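Local coordinates for protein peptidase S8 and S53, subtilisin, kexin, sedolisin (Mycobacterium smegmatis, PDB 4KG7) that probably acts as a subtilisin-like serine endopeptidase of the mycosin group, serving a mycobacterial type VII (ESX-3) protein secretion system, at residues P7-Q12 with Q256-S261; A70-G75 with E159-A164; R167-G172 with L204-V209; A212-N217 with P279-A284; A323-V328 with H346-T351. One frame throughout, in Å; residues are numbered along the deposited sequence.

Contact 1 of 5, residues P7-Q12 with Q256-S261; sequences PQVDPQ and QPYVLS
V9 meets Y258 at the hydroxyl end of the tyrosine, where the extended N-terminal arm at P7-Q12 lies against the surface of the catalytic domain. The V9 methyl CG1 stands 3.9 Å from Y258 OH and 4.1 Å from Y258 CE2, while V9 CG2 reaches only the oxygen. The approach is oblique to the ring. Polar traffic between the segments passes through water. The carbonyls P7 O and Q256 O lie 4.2 Å apart, and two waters lie between them, each placed to donate to both oxygens, although more acceptors are in reach than there are protons to share. A third water accepts from V9 N at 3.1 Å and is 2.7 Å from Y258 OH, so the tyrosine touches the arm both by carbon packing and through solvent.

One layer out, the Q256-P257 peptide is cis, and P257 CD sits over the centre of one face of the Y258 ring, 4.0 Å above its plane. The Q256 side chain curls back on its own segment, bent at its first two torsions (chi1 -60°), with the amide turned back so that its NE2 donates to V259 O at 2.8 Å; S253 O is a second acceptor for the same amide. Farther along the arm, D10 OD1 accepts the backbone N-H of Q12 at 3.0 Å, an Asx turn.

Helix 193-205 underlies the meeting point, with R200 touched by both V9 and Y258, and the second segment leads into strand 259-265, between strands 209-213 and 281-286 of the parallel sheet.

Contact 2 of 5, residues A70-G75 with E159-A164; sequences AVIDTG and ETLARA
I72 and L161 cross at about a right angle, and the methyl I72 CG2 is where they meet, 3.9 Å from L161 CD1. A164 receives the same methyl on its CB at 4.1 Å, so CG2 rests against two residues one helical turn apart. The other branch of the isoleucine goes further: with CG1 anti to the carbonyl carbon (chi1 -61°) and an extended chain beyond it, CD1 arrives beside A164 O at 3.8 Å. L161 plays its part by stretching its CG anti to the backbone N (chi1 178°), which carries CD1 towards the strand although its first bond leaves the helix to one side.

This is how a parallel alpha/beta sheet is covered. Helix 150-170 belongs to the crossover between strands 129-134 and 175-178 and passes over strand 68-73, which lies between them. Round the helix from this seam, R163 NH2 forms a salt bridge to E159 OE1 at 2.9 Å, in the plane of the guanidinium and on the syn lone pair of the oxygen.

D73, the predicted acid of the charge relay, follows I72 directly. Its OD1 uses the anti lone pair to accept T74 N at 2.7 Å and is also bonded to H104 ND1. The chemistry thus divides by residue: buried hydrocarbon seats the strand on its helix at I72, while the next position turns to polar bonds that fix the carboxylate beside the histidine.

Contact 3 of 5, residues R167-G172 with L204-V209; sequences RAADMG and LEKDAV
A169 O lies 3.7 Å from K206 CE and is gripped by two donors. One is G172 N, at 3.0 Å, a bond of the Schellman motif that closes helix 150-170; G172 enters it with a positive phi of 96°, and M171 N bonds back to R167 O within the same final turn. The other is a water at 3.3 Å, which in turn accepts weakly from K206 NZ.

The lysine reaches this helix end by folding. Its chain bends at chi2 and chi3, so that the near part lies on A169, with CB and CG both 3.8 Å from A169 CB, and the ammonium end swings round towards the last carbonyls. D170 crosses the lysine at about a right angle, its OD1 3.8 Å from CE. The ammonium itself remains 4.2 Å from D170 OD1, beyond a salt bridge, and the firmer partner of that oxygen is Y201 OH.

Two helix ends meet here. K206 follows helix 193-205, and D207 then turns the chain with positive phi towards strand 209-213; its carboxylate is held by R333 and by the backbone N of A341, at the start of helix 341-350. A169 also packs on A202 of helix 193-205.

A positive group beside the carbonyl end of a helix and near a carboxylate would probably be welcomed electrostatically, but with only a weak water bridge and no direct ion pair, the methylene packing on A169 appears to do most of the joining.

Contact 4 of 5, residues A212-N217 with P279-A284; sequences AAAGNN and PWVGIA
A214 and V281 meet methyl to methyl, A214 CB being 3.9 Å from V281 CG2. The valine has CG1 anti to its own nitrogen (chi1 -179°), which sets CG2 beside that nitrogen and facing the alanine. W280, the residue before, takes a different turn: a chi1 of 43° and a chi2 of 72° turn the indole so that its N-H meets a water.

NE1 stops 4.5 Å short of A214 O, and this water fills the step. It accepts from W280 NE1 at 2.8 Å, lying in the indole plane at the edge of the ring, and donates to A214 O, also at 2.8 Å. P279 CD covers one face of the indole, 3.6 Å above it and off centre, while W243 stacks edge-to-face with the ring.

Strand 259-265 separates the two strands in the sheet, so the contact bridges it where the first strand has ended and the other is near its beginning, next to S261. N216, two residues after A214, probably corresponds to the asparagine that helps form the oxyanion hole in subtilisins. A214 O receives S250 OG besides the water, so this buried carbonyl is satisfied twice, and the indole N-H has the same water as acceptor.

Contact 5 of 5, residues A323-V328 with H346-T351; sequences AYVSGV and HRLTTT
V328 and L348 have the closest alpha carbons of the two segments, 8.3 Å apart, a gap that the valine and leucine side chains fill. Both segments are helical: A323-V328 runs unbroken, with G327 N and V328 N each bonded four residues back, whereas H346-T351 reaches the end of its helix at T350. V328 and L348 slide past each other in opposite directions, and L348 CD2 comes to 3.7 Å from V328 CG1. In the leucine, CG is anti to the carbonyl carbon; this chi1 of -71° directs CG at the first helix, and the two methyls reach V328 and V325, CD1 lying 4.5 Å from V325 CG1.

Helix 318-335 carries at its beginning S319, the predicted nucleophile of this subtilisin fold, and helix 341-350 packs against it here. L260 of strand 259-265 touches both V325 and L348, as does the neighbouring strand 281-286, so the helices pack together on the sheet.

At the end of the second helix, T351 OG1 donates to R347 O at 2.7 Å, in the carbonyl plane. The R347 guanidinium makes a cation-pi contact with F336 and binds A373 O and W376 O, these last two bonds tying the C-terminal part of the chain to this helix.

In the fold
Contacts 2, 4 and 5 are buried and rest on methyl groups, though contact 4 also includes a bridging water. Contact 1 lies at the surface and contact 3 is partly buried, and both carry their polar links through solvent, the bridge in contact 3 being weak at the lysine. Contacts 2 and 3 share helix 150-170, with A70 and I72 touching A168. Contacts 1 and 4 interlock in the sheet, where L260 pairs with A212 and S261 with G282; the L260 side chain packs on V325, T349 and L348 of contact 5. Contacts 1 and 3 meet where Y258 packs on L204, while contacts 2 and 5 do not touch.

Contact 1 of 5, residues P7-Q12 with Q256-S261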
# COMPACT_ATOMS: atom_id res chain seq x y z
N PRO A 7 14.67 5.54 11.83
CA PRO A 7 15.33 6.47 10.91
C PRO A 7 14.92 7.91 11.19
O PRO A 7 13.87 8.17 11.75
CB PRO A 7 14.87 6.00 9.53
CG PRO A 7 13.54 5.40 9.78
CD PRO A 7 13.69 4.70 11.11
N GLN A 8 15.82 8.82 10.84
CA GLN A 8 15.63 10.23 11.08
C GLN A 8 16.06 10.95 9.83
O GLN A 8 17.13 10.65 9.29
CB GLN A 8 16.54 10.62 12.22
CG GLN A 8 16.08 11.78 13.05
CD GLN A 8 16.71 11.71 14.41
OE1 GLN A 8 17.90 11.40 14.53
NE2 GLN A 8 15.93 11.98 15.45
N VAL A 9 15.28 11.94 9.39
CA VAL A 9 15.68 12.75 8.25
C VAL A 9 16.94 13.53 8.56
O VAL A 9 17.20 13.89 9.71
CB VAL A 9 14.58 13.75 7.79
CG1 VAL A 9 13.37 13.01 7.25
CG2 VAL A 9 14.20 14.72 8.90
N ASP A 10 17.73 13.76 7.52
CA ASP A 10 18.88 14.67 7.59
C ASP A 10 18.38 16.03 7.11
O ASP A 10 18.02 16.16 5.95
CB ASP A 10 19.99 14.13 6.70
CG ASP A 10 21.24 15.01 6.66
OD1 ASP A 10 21.20 16.19 7.06
OD2 ASP A 10 22.26 14.49 6.16
N PRO A 11 18.32 17.03 8.00
CA PRO A 11 17.73 18.32 7.57
C PRO A 11 18.49 19.04 6.46
O PRO A 11 17.93 19.94 5.84
CB PRO A 11 17.69 19.16 8.86
CG PRO A 11 18.53 18.44 9.85
CD PRO A 11 18.67 17.02 9.43
N GLN A 12 19.73 18.65 6.19
CA GLN A 12 20.50 19.20 5.07
C GLN A 12 20.12 18.61 3.71
O GLN A 12 20.56 19.10 2.67
CB GLN A 12 22.00 18.96 5.28
CG GLN A 12 22.54 19.65 6.52
CD GLN A 12 22.28 21.15 6.49
OE1 GLN A 12 22.66 21.83 5.53
NE2 GLN A 12 21.60 21.66 7.51
N GLN A 256 8.77 5.87 10.13
CA GLN A 256 7.92 6.48 11.12
C GLN A 256 8.47 7.89 11.41
O GLN A 256 9.70 8.10 11.42
CB GLN A 256 7.92 5.59 12.37
CG GLN A 256 7.39 4.20 12.09
CD GLN A 256 6.00 4.24 11.51
OE1 GLN A 256 5.11 4.77 12.14
NE2 GLN A 256 5.86 3.81 10.27
N PRO A 257 7.58 8.86 11.64
CA PRO A 257 6.12 8.79 11.75
C PRO A 257 5.35 9.10 10.48
O PRO A 257 4.12 9.18 10.51
CB PRO A 257 5.82 9.85 12.81
CG PRO A 257 6.80 10.91 12.47
CD PRO A 257 8.07 10.18 12.09
N TYR A 258 6.04 9.24 9.36
CA TYR A 258 5.43 9.76 8.14
C TYR A 258 4.50 8.76 7.42
O TYR A 258 3.67 9.17 6.61
CB TYR A 258 6.53 10.20 7.17
CG TYR A 258 7.54 11.08 7.85
CD1 TYR A 258 7.18 12.30 8.47
CD2 TYR A 258 8.86 10.71 7.91
CE1 TYR A 258 8.12 13.07 9.12
CE2 TYR A 258 9.81 11.49 8.53
CZ TYR A 258 9.45 12.68 9.13
OH TYR A 258 10.44 13.42 9.75
N VAL A 259 4.70 7.47 7.71
CA VAL A 259 4.07 6.39 6.99
C VAL A 259 3.27 5.54 8.00
O VAL A 259 3.77 5.27 9.10
CB VAL A 259 5.12 5.48 6.34
CG1 VAL A 259 4.46 4.25 5.71
CG2 VAL A 259 5.95 6.26 5.31
N LEU A 260 2.03 5.21 7.67
CA LEU A 260 1.19 4.30 8.44
C LEU A 260 1.40 2.95 7.79
O LEU A 260 0.97 2.72 6.65
CB LEU A 260 -0.29 4.69 8.39
CG LEU A 260 -1.28 3.75 9.10
CD1 LEU A 260 -0.88 3.49 10.55
CD2 LEU A 260 -2.66 4.39 8.98
N SER A 261 2.09 2.07 8.52
CA SER A 261 2.43 0.73 8.05
C SER A 261 1.36 -0.28 8.45
O SER A 261 0.97 -0.36 9.61
CB SER A 261 3.81 0.33 8.61
OG SER A 261 4.13 -1.03 8.32
O HOH W 1 11.56 6.66 12.70
O HOH W 2 11.75 9.90 11.52
O HOH W 3 12.60 12.32 10.97

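Contact 2 of 5, residues A70-G75 with E159-A164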
# COMPACT_ATOMS: atom_id res chain seq x y z
N ALA A 70 -3.56 8.65 -4.34
CA ALA A 70 -2.53 8.22 -5.29
C ALA A 70 -2.20 6.76 -5.05
O ALA A 70 -1.97 6.37 -3.92
CB ALA A 70 -1.28 9.05 -5.15
N VAL A 71 -2.13 5.98 -6.13
CA VAL A 71 -1.77 4.56 -6.10
C VAL A 71 -0.40 4.48 -6.76
O VAL A 71 -0.28 4.62 -7.98
CB VAL A 71 -2.85 3.75 -6.85
CG1 VAL A 71 -2.46 2.28 -6.94
CG2 VAL A 71 -4.19 3.90 -6.16
N ILE A 72 0.63 4.34 -5.92
CA ILE A 72 2.01 4.22 -6.36
C ILE A 72 2.25 2.73 -6.45
O ILE A 72 2.35 2.07 -5.45
CB ILE A 72 2.94 4.93 -5.37
CG1 ILE A 72 2.59 6.43 -5.30
CG2 ILE A 72 4.38 4.69 -5.76
CD1 ILE A 72 3.52 7.22 -4.40
N ASP A 73 2.26 2.19 -7.68
CA ASP A 73 2.15 0.73 -7.82
C ASP A 73 2.61 0.32 -9.22
O ASP A 73 3.47 0.95 -9.81
CB ASP A 73 0.71 0.31 -7.51
CG ASP A 73 0.61 -1.05 -6.88
OD1 ASP A 73 0.86 -2.03 -7.60
OD2 ASP A 73 0.25 -1.19 -5.68
N THR A 74 2.06 -0.79 -9.72
CA THR A 74 2.42 -1.34 -11.02
C THR A 74 1.57 -0.76 -12.18
O THR A 74 1.54 -1.35 -13.27
CB THR A 74 2.28 -2.87 -11.05
OG1 THR A 74 0.89 -3.24 -10.99
CG2 THR A 74 3.06 -3.58 -9.92
N GLY A 75 0.91 0.38 -11.97
CA GLY A 75 -0.05 0.89 -12.94
C GLY A 75 -1.45 0.40 -12.62
O GLY A 75 -1.62 -0.60 -11.88
N GLU A 159 14.87 5.21 -5.25
CA GLU A 159 15.12 6.44 -5.99
C GLU A 159 13.84 6.84 -6.72
O GLU A 159 13.45 8.01 -6.69
CB GLU A 159 16.30 6.25 -6.95
CG GLU A 159 16.82 7.53 -7.61
CD GLU A 159 15.96 8.02 -8.78
OE1 GLU A 159 15.37 7.20 -9.52
OE2 GLU A 159 15.93 9.25 -8.98
N THR A 160 13.16 5.90 -7.35
CA THR A 160 11.90 6.24 -8.01
C THR A 160 10.77 6.43 -7.00
O THR A 160 9.90 7.28 -7.22
CB THR A 160 11.47 5.18 -9.03
OG1 THR A 160 11.38 3.91 -8.38
CG2 THR A 160 12.46 5.12 -10.17
N LEU A 161 10.80 5.67 -5.90
CA LEU A 161 9.73 5.80 -4.93
C LEU A 161 9.71 7.24 -4.37
O LEU A 161 8.63 7.86 -4.23
CB LEU A 161 9.89 4.82 -3.77
CG LEU A 161 8.79 4.95 -2.70
CD1 LEU A 161 7.43 4.77 -3.30
CD2 LEU A 161 9.03 3.92 -1.59
N ALA A 162 10.89 7.78 -4.08
CA ALA A 162 10.96 9.12 -3.48
C ALA A 162 10.40 10.15 -4.45
O ALA A 162 9.66 11.06 -4.05
CB ALA A 162 12.38 9.46 -3.14
N ARG A 163 10.78 10.04 -5.73
CA ARG A 163 10.24 10.96 -6.71
C ARG A 163 8.72 10.81 -6.83
O ARG A 163 7.99 11.80 -6.96
CB ARG A 163 10.91 10.77 -8.06
CG ARG A 163 12.36 11.25 -8.05
CD ARG A 163 12.91 11.30 -9.48
NE ARG A 163 13.31 9.99 -9.99
CZ ARG A 163 13.08 9.50 -11.21
NH1 ARG A 163 12.31 10.11 -12.10
NH2 ARG A 163 13.62 8.34 -11.53
N ALA A 164 8.26 9.56 -6.85
CA ALA A 164 6.82 9.31 -7.02
C ALA A 164 6.00 9.86 -5.87
O ALA A 164 4.87 10.30 -6.07
CB ALA A 164 6.57 7.82 -7.16

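Contact 3 of 5, residues R167-G172 with L204-V209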
# COMPACT_ATOMS: atom_id res chain seq x y z
N ARG A 167 5.76 13.52 -6.43
CA ARG A 167 4.82 13.74 -7.54
C ARG A 167 3.36 13.57 -7.10
O ARG A 167 2.53 14.41 -7.39
CB ARG A 167 5.16 12.77 -8.67
CG ARG A 167 4.39 12.99 -9.95
CD ARG A 167 4.80 11.95 -10.98
NE ARG A 167 4.26 12.27 -12.30
CZ ARG A 167 4.74 13.22 -13.13
NH1 ARG A 167 5.86 13.88 -12.84
NH2 ARG A 167 4.15 13.43 -14.32
N ALA A 168 3.08 12.52 -6.33
CA ALA A 168 1.74 12.28 -5.83
C ALA A 168 1.26 13.45 -4.98
O ALA A 168 0.15 13.92 -5.12
CB ALA A 168 1.71 11.01 -5.02
N ALA A 169 2.10 13.88 -4.04
CA ALA A 169 1.74 14.99 -3.15
C ALA A 169 1.50 16.24 -3.94
O ALA A 169 0.51 16.95 -3.69
CB ALA A 169 2.84 15.22 -2.11
N ASP A 170 2.37 16.54 -4.89
CA ASP A 170 2.24 17.77 -5.67
C ASP A 170 1.05 17.74 -6.60
O ASP A 170 0.55 18.81 -6.95
CB ASP A 170 3.53 18.07 -6.43
CG ASP A 170 4.60 18.57 -5.53
OD1 ASP A 170 4.32 18.88 -4.34
OD2 ASP A 170 5.75 18.68 -6.00
N MET A 171 0.61 16.55 -7.00
CA MET A 171 -0.65 16.39 -7.76
C MET A 171 -1.92 16.51 -6.91
O MET A 171 -3.04 16.43 -7.45
CB MET A 171 -0.64 15.07 -8.53
CG MET A 171 0.34 15.06 -9.70
SD MET A 171 0.31 13.49 -10.57
CE MET A 171 -1.19 13.66 -11.53
N GLY A 172 -1.79 16.73 -5.61
CA GLY A 172 -2.92 17.00 -4.74
C GLY A 172 -3.46 15.79 -4.00
O GLY A 172 -4.54 15.87 -3.39
N LEU A 204 3.96 16.14 5.85
CA LEU A 204 3.84 17.36 6.67
C LEU A 204 3.48 18.57 5.81
O LEU A 204 2.32 19.04 5.83
CB LEU A 204 5.13 17.55 7.51
CG LEU A 204 5.43 16.44 8.53
CD1 LEU A 204 6.57 16.89 9.43
CD2 LEU A 204 4.23 16.02 9.33
N GLU A 205 4.39 19.03 4.97
CA GLU A 205 4.13 20.22 4.18
C GLU A 205 2.92 20.02 3.28
O GLU A 205 2.08 20.94 3.18
CB GLU A 205 5.32 20.58 3.31
CG GLU A 205 5.04 21.80 2.44
CD GLU A 205 6.27 22.39 1.78
OE1 GLU A 205 7.40 22.10 2.21
OE2 GLU A 205 6.09 23.19 0.82
N LYS A 206 2.79 18.85 2.65
CA LYS A 206 1.65 18.61 1.77
C LYS A 206 0.50 17.89 2.48
O LYS A 206 -0.55 17.69 1.87
CB LYS A 206 2.06 17.86 0.51
CG LYS A 206 3.17 18.55 -0.30
CD LYS A 206 2.80 19.93 -0.81
CE LYS A 206 1.69 19.88 -1.83
NZ LYS A 206 1.37 21.24 -2.40
N ASP A 207 0.70 17.50 3.73
CA ASP A 207 -0.39 17.03 4.59
C ASP A 207 -1.08 15.79 4.06
O ASP A 207 -2.29 15.61 4.26
CB ASP A 207 -1.42 18.15 4.83
CG ASP A 207 -2.40 17.81 5.97
OD1 ASP A 207 -1.95 17.37 7.04
OD2 ASP A 207 -3.62 18.02 5.78
N ALA A 208 -0.33 14.89 3.41
CA ALA A 208 -0.90 13.64 2.90
C ALA A 208 -0.78 12.51 3.90
O ALA A 208 0.26 12.39 4.55
CB ALA A 208 -0.21 13.26 1.60
N VAL A 209 -1.83 11.71 4.02
CA VAL A 209 -1.75 10.46 4.75
C VAL A 209 -1.10 9.41 3.84
O VAL A 209 -1.63 9.07 2.79
CB VAL A 209 -3.15 9.97 5.17
CG1 VAL A 209 -3.05 8.59 5.80
CG2 VAL A 209 -3.76 10.94 6.15
O HOH W 4 -0.82 19.87 -4.31

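Contact 4 of 5, residues A212-N217 with P279-A284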
# COMPACT_ATOMS: atom_id res chain seq x y z
N ALA A 212 1.39 2.40 3.77
CA ALA A 212 2.31 1.43 3.16
C ALA A 212 2.05 0.02 3.67
O ALA A 212 1.80 -0.19 4.85
CB ALA A 212 3.76 1.83 3.45
N ALA A 213 2.13 -0.97 2.79
CA ALA A 213 2.08 -2.35 3.20
C ALA A 213 3.27 -2.71 4.08
O ALA A 213 4.39 -2.32 3.78
CB ALA A 213 2.07 -3.24 1.96
N ALA A 214 3.06 -3.49 5.15
CA ALA A 214 4.17 -3.83 6.07
C ALA A 214 5.15 -4.83 5.47
O ALA A 214 6.31 -4.87 5.87
CB ALA A 214 3.61 -4.40 7.36
N GLY A 215 4.68 -5.62 4.50
CA GLY A 215 5.49 -6.71 3.95
C GLY A 215 5.01 -8.08 4.33
O GLY A 215 4.28 -8.25 5.32
N ASN A 216 5.43 -9.08 3.54
CA ASN A 216 5.06 -10.47 3.78
C ASN A 216 6.33 -11.25 4.01
O ASN A 216 7.33 -11.04 3.32
CB ASN A 216 4.32 -11.06 2.58
CG ASN A 216 3.24 -10.14 2.03
OD1 ASN A 216 2.47 -9.53 2.77
ND2 ASN A 216 3.17 -10.04 0.69
N ASN A 217 6.30 -12.17 4.95
CA ASN A 217 7.52 -12.93 5.18
C ASN A 217 7.78 -13.91 3.99
O ASN A 217 6.88 -14.31 3.28
CB ASN A 217 7.52 -13.54 6.58
CG ASN A 217 6.27 -14.29 6.91
OD1 ASN A 217 5.73 -14.99 6.06
ND2 ASN A 217 5.80 -14.16 8.14
N PRO A 279 8.73 -3.24 14.15
CA PRO A 279 8.40 -2.24 15.20
C PRO A 279 7.66 -1.02 14.68
O PRO A 279 7.20 -0.21 15.48
CB PRO A 279 9.78 -1.84 15.73
CG PRO A 279 10.67 -2.02 14.55
CD PRO A 279 10.17 -3.27 13.87
N TRP A 280 7.52 -0.93 13.36
CA TRP A 280 6.86 0.17 12.67
C TRP A 280 5.38 -0.07 12.40
O TRP A 280 4.67 0.85 12.04
CB TRP A 280 7.60 0.46 11.33
CG TRP A 280 7.95 -0.78 10.63
CD1 TRP A 280 7.10 -1.63 9.98
CD2 TRP A 280 9.24 -1.38 10.57
NE1 TRP A 280 7.80 -2.73 9.51
CE2 TRP A 280 9.12 -2.60 9.87
CE3 TRP A 280 10.50 -0.99 11.03
CZ2 TRP A 280 10.22 -3.42 9.61
CZ3 TRP A 280 11.58 -1.83 10.78
CH2 TRP A 280 11.43 -3.03 10.10
N VAL A 281 4.93 -1.33 12.53
CA VAL A 281 3.55 -1.68 12.13
C VAL A 281 2.56 -0.94 13.02
O VAL A 281 2.66 -0.98 14.25
CB VAL A 281 3.27 -3.18 12.14
CG1 VAL A 281 1.83 -3.44 11.68
CG2 VAL A 281 4.24 -3.89 11.20
N GLY A 282 1.61 -0.22 12.39
CA GLY A 282 0.68 0.65 13.10
C GLY A 282 -0.79 0.23 13.12
O GLY A 282 -1.55 0.64 14.00
N ILE A 283 -1.18 -0.62 12.18
CA ILE A 283 -2.59 -0.94 12.02
C ILE A 283 -2.64 -2.16 11.11
O ILE A 283 -1.62 -2.57 10.56
CB ILE A 283 -3.35 0.28 11.41
CG1 ILE A 283 -4.88 0.21 11.65
CG2 ILE A 283 -3.01 0.45 9.96
CD1 ILE A 283 -5.56 1.53 11.38
N ALA A 284 -3.82 -2.73 10.92
CA ALA A 284 -3.98 -3.87 10.02
C ALA A 284 -5.29 -3.81 9.29
O ALA A 284 -6.18 -3.05 9.64
CB ALA A 284 -3.86 -5.17 10.77
O HOH W 5 7.03 -5.26 8.57

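Contact 5 of 5, residues A323-V328 with H346-T351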
# COMPACT_ATOMS: atom_id res chain seq x y z
N ALA A 323 -4.26 -1.23 0.96
CA ALA A 323 -5.26 -0.63 0.09
C ALA A 323 -6.54 -0.35 0.86
O ALA A 323 -7.12 0.72 0.76
CB ALA A 323 -5.52 -1.52 -1.09
N TYR A 324 -6.98 -1.32 1.64
CA TYR A 324 -8.17 -1.11 2.48
C TYR A 324 -7.98 0.09 3.39
O TYR A 324 -8.90 0.90 3.52
CB TYR A 324 -8.46 -2.36 3.31
CG TYR A 324 -9.23 -3.44 2.59
CD1 TYR A 324 -10.50 -3.17 2.04
CD2 TYR A 324 -8.79 -4.77 2.59
CE1 TYR A 324 -11.24 -4.14 1.42
CE2 TYR A 324 -9.53 -5.75 1.96
CZ TYR A 324 -10.77 -5.45 1.41
OH TYR A 324 -11.53 -6.44 0.83
N VAL A 325 -6.84 0.19 4.06
CA VAL A 325 -6.61 1.30 4.94
C VAL A 325 -6.61 2.65 4.21
O VAL A 325 -7.15 3.62 4.72
CB VAL A 325 -5.35 1.11 5.79
CG1 VAL A 325 -5.03 2.36 6.62
CG2 VAL A 325 -5.54 -0.08 6.71
N SER A 326 -5.98 2.71 3.05
CA SER A 326 -6.07 3.92 2.22
C SER A 326 -7.51 4.31 1.90
O SER A 326 -7.88 5.50 1.91
CB SER A 326 -5.26 3.76 0.96
OG SER A 326 -3.88 3.78 1.29
N GLY A 327 -8.32 3.34 1.53
CA GLY A 327 -9.75 3.62 1.31
C GLY A 327 -10.45 4.16 2.55
O GLY A 327 -11.22 5.10 2.47
N VAL A 328 -10.18 3.56 3.70
CA VAL A 328 -10.75 4.07 4.94
C VAL A 328 -10.27 5.47 5.27
O VAL A 328 -11.05 6.30 5.70
CB VAL A 328 -10.49 3.13 6.14
CG1 VAL A 328 -11.12 3.66 7.41
CG2 VAL A 328 -11.05 1.75 5.90
N HIS A 346 -4.08 9.30 13.73
CA HIS A 346 -4.47 9.09 15.12
C HIS A 346 -5.88 8.52 15.22
O HIS A 346 -6.14 7.60 15.99
CB HIS A 346 -4.38 10.43 15.88
CG HIS A 346 -4.81 10.35 17.31
ND1 HIS A 346 -3.97 9.94 18.33
CD2 HIS A 346 -5.99 10.63 17.89
CE1 HIS A 346 -4.62 10.01 19.48
NE2 HIS A 346 -5.85 10.39 19.24
N ARG A 347 -6.79 9.05 14.45
CA ARG A 347 -8.16 8.58 14.46
C ARG A 347 -8.23 7.11 14.01
O ARG A 347 -8.99 6.31 14.55
CB ARG A 347 -8.96 9.51 13.55
CG ARG A 347 -10.41 9.17 13.35
CD ARG A 347 -11.12 10.34 12.69
NE ARG A 347 -11.47 11.39 13.65
CZ ARG A 347 -12.61 11.45 14.34
NH1 ARG A 347 -13.55 10.51 14.22
NH2 ARG A 347 -12.79 12.45 15.19
N LEU A 348 -7.47 6.76 12.97
CA LEU A 348 -7.48 5.40 12.46
C LEU A 348 -6.93 4.45 13.50
O LEU A 348 -7.48 3.35 13.74
CB LEU A 348 -6.67 5.33 11.18
CG LEU A 348 -7.29 6.03 9.96
CD1 LEU A 348 -6.32 6.04 8.82
CD2 LEU A 348 -8.59 5.36 9.54
N THR A 349 -5.80 4.81 14.10
CA THR A 349 -5.16 3.87 15.03
C THR A 349 -5.88 3.82 16.38
O THR A 349 -6.02 2.75 16.96
CB THR A 349 -3.67 4.16 15.25
OG1 THR A 349 -3.51 5.48 15.79
CG2 THR A 349 -2.89 4.03 13.98
N THR A 350 -6.37 4.94 16.88
CA THR A 350 -6.98 4.95 18.22
C THR A 350 -8.32 4.24 18.22
O THR A 350 -8.80 3.80 19.28
CB THR A 350 -7.13 6.38 18.74
OG1 THR A 350 -8.07 7.09 17.95
CG2 THR A 350 -5.84 7.09 18.73
N THR A 351 -8.93 4.07 17.04
CA THR A 351 -10.24 3.39 16.93
C THR A 351 -10.15 1.97 16.37
O THR A 351 -11.17 1.32 16.19
CB THR A 351 -11.25 4.18 16.07
OG1 THR A 351 -10.78 4.28 14.71
CG2 THR A 351 -11.47 5.58 16.63